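Long-range contact in putative mandelate racemase (Salmonella typhimurium, PDB 2O56), which belongs to the enolase superfamily, binds magnesium and probably acts as a hydro-lyase, although its substrate is not established: residues A[327-332]-A[379-384]. Sequence-based numbering, arbitrary orientation.
Sequences GPISTA and PGIGQE
Pro328 lays its CB over one face of the Gln383 side-chain amide, nearest the nitrogen end, with CB 3.5 Å from NE2. Glu384 N approaches the same flat group within the carbonyl plane, donating to a lone pair of Gln383 OE1 at 3.2 Å in a moderately bent bond. The setting is the TIM-barrel-like domain of the enolase superfamily, where the first turn of helix 328-340 packs against the loop 379-384 between strand 372-373 and helix 387-392. It illustrates how a loop can be fastened to a helix start through apolar contacts and one shared water. That water donates to Pro328 O and accepts from Gln383 NE2 at 3.0 Å. NE2 also donates to Tyr364 O; with Glu384 N on OE1, the buried amide is gripped at both its nitrogen and its oxygen, which should fix its rotation. Gln383 extends CG anti to its backbone N (chi1 -166°), then bends at chi2, so the aliphatic part runs along the helix before the amide turns to Pro328.

Ile329 divides its branches between two partners: CG1 packs on Gln383 CG at 3.8 Å, while CG2 meets the Ile381 CD1 methyl at 3.7 Å. The loop reaches this position through a type II' turn from Pro379 to Gly382, with Gly380 at positive phi. Around the contact the N-terminal domain takes part: Glu43 receives the N-H groups of Gly327, the helix N-cap, and of Ser330, whereas Asp108 accepts from Ile381 N. One turn further along the helix, Ala332 sets its methyl between the Ile381 carbonyl and the base of the Gln383 side chain; its CB sits 3.8 Å from Gln383 CB and 3.6 Å from Ile381 O, a carbonyl oxygen that is also hydrogen-bonded to His336 NE2.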
loop_
_atom_site.group_PDB
_atom_site.type_symbol
_atom_site.label_atom_id
_atom_site.label_comp_id
_atom_site.label_asym_id
_atom_site.label_seq_id
_atom_site.Cartn_x
_atom_site.Cartn_y
_atom_site.Cartn_z
ATOM N N GLY A 327 -8.002 -42.652 6.829
ATOM C CA GLY A 327 -8.848 -43.842 6.748
ATOM C C GLY A 327 -10.214 -43.550 6.168
ATOM O O GLY A 327 -10.498 -42.425 5.751
ATOM N N PRO A 328 -11.082 -44.568 6.130
ATOM C CA PRO A 328 -12.442 -44.371 5.611
ATOM C C PRO A 328 -13.222 -43.220 6.263
ATOM O O PRO A 328 -14.060 -42.608 5.606
ATOM C CB PRO A 328 -13.110 -45.717 5.897
ATOM C CG PRO A 328 -11.960 -46.696 5.834
ATOM C CD PRO A 328 -10.848 -45.969 6.536
ATOM N N ILE A 329 -12.933 -42.916 7.525
ATOM C CA ILE A 329 -13.641 -41.848 8.227
ATOM C C ILE A 329 -13.357 -40.490 7.597
ATOM O O ILE A 329 -14.279 -39.696 7.370
ATOM C CB ILE A 329 -13.335 -41.841 9.759
ATOM C CG1 ILE A 329 -14.052 -43.036 10.423
ATOM C CG2 ILE A 329 -13.810 -40.550 10.395
ATOM C CD1 ILE A 329 -13.667 -43.277 11.906
ATOM N N SER A 330 -12.087 -40.245 7.302
ATOM C CA SER A 330 -11.667 -39.085 6.512
ATOM C C SER A 330 -12.421 -38.985 5.178
ATOM O O SER A 330 -12.936 -37.930 4.811
ATOM C CB SER A 330 -10.157 -39.129 6.274
ATOM O OG SER A 330 -9.662 -37.828 6.008
ATOM N N THR A 331 -12.495 -40.085 4.449
ATOM C CA THR A 331 -13.205 -40.077 3.181
ATOM C C THR A 331 -14.675 -39.687 3.344
ATOM O O THR A 331 -15.164 -38.792 2.643
ATOM C CB THR A 331 -13.050 -41.406 2.450
ATOM O OG1 THR A 331 -11.701 -41.508 1.997
ATOM C CG2 THR A 331 -14.001 -41.480 1.235
ATOM N N ALA A 332 -15.350 -40.324 4.303
ATOM C CA ALA A 332 -16.736 -40.031 4.624
ATOM C C ALA A 332 -16.992 -38.551 4.852
ATOM O O ALA A 332 -17.882 -37.968 4.215
ATOM C CB ALA A 332 -17.180 -40.840 5.855
ATOM N N PRO A 379 -27.342 -41.904 9.381
ATOM C CA PRO A 379 -27.132 -40.825 10.367
ATOM C C PRO A 379 -25.662 -40.480 10.669
ATOM O O PRO A 379 -24.791 -41.370 10.692
ATOM C CB PRO A 379 -27.834 -41.353 11.631
ATOM C CG PRO A 379 -28.906 -42.271 11.102
ATOM C CD PRO A 379 -28.281 -42.932 9.885
ATOM N N GLY A 380 -25.396 -39.190 10.891
ATOM C CA GLY A 380 -24.046 -38.717 11.230
ATOM C C GLY A 380 -23.107 -38.859 10.061
ATOM O O GLY A 380 -23.517 -38.745 8.913
ATOM N N ILE A 381 -21.841 -39.147 10.339
ATOM C CA ILE A 381 -20.865 -39.241 9.267
ATOM C C ILE A 381 -21.034 -40.482 8.400
ATOM O O ILE A 381 -20.522 -40.524 7.283
ATOM C CB ILE A 381 -19.408 -39.082 9.762
ATOM C CG1 ILE A 381 -18.950 -40.302 10.567
ATOM C CG2 ILE A 381 -19.266 -37.789 10.584
ATOM C CD1 ILE A 381 -17.448 -40.370 10.745
ATOM N N GLY A 382 -21.749 -41.483 8.924
ATOM C CA GLY A 382 -22.066 -42.714 8.188
ATOM C C GLY A 382 -20.902 -43.686 8.113
ATOM O O GLY A 382 -20.820 -44.510 7.188
ATOM N N GLN A 383 -20.000 -43.581 9.087
ATOM C CA GLN A 383 -18.783 -44.377 9.126
ATOM C C GLN A 383 -18.320 -44.588 10.558
ATOM O O GLN A 383 -18.476 -43.715 11.414
ATOM C CB GLN A 383 -17.688 -43.752 8.256
ATOM C CG GLN A 383 -16.499 -44.692 7.957
ATOM C CD GLN A 383 -16.898 -45.998 7.260
ATOM O OE1 GLN A 383 -17.453 -46.906 7.889
ATOM N NE2 GLN A 383 -16.573 -46.111 5.962
ATOM N N GLU A 384 -17.787 -45.779 10.827
ATOM C CA GLU A 384 -17.456 -46.206 12.182
ATOM C C GLU A 384 -16.374 -47.263 12.057
ATOM O O GLU A 384 -16.382 -48.041 11.109
ATOM C CB GLU A 384 -18.670 -46.878 12.844
ATOM C CG GLU A 384 -19.775 -45.946 13.312
ATOM C CD GLU A 384 -20.789 -46.645 14.197
ATOM O OE1 GLU A 384 -20.687 -47.884 14.350
ATOM O OE2 GLU A 384 -21.685 -45.954 14.732
HETATM O O HOH W 1 -15.775 -43.983 4.057
#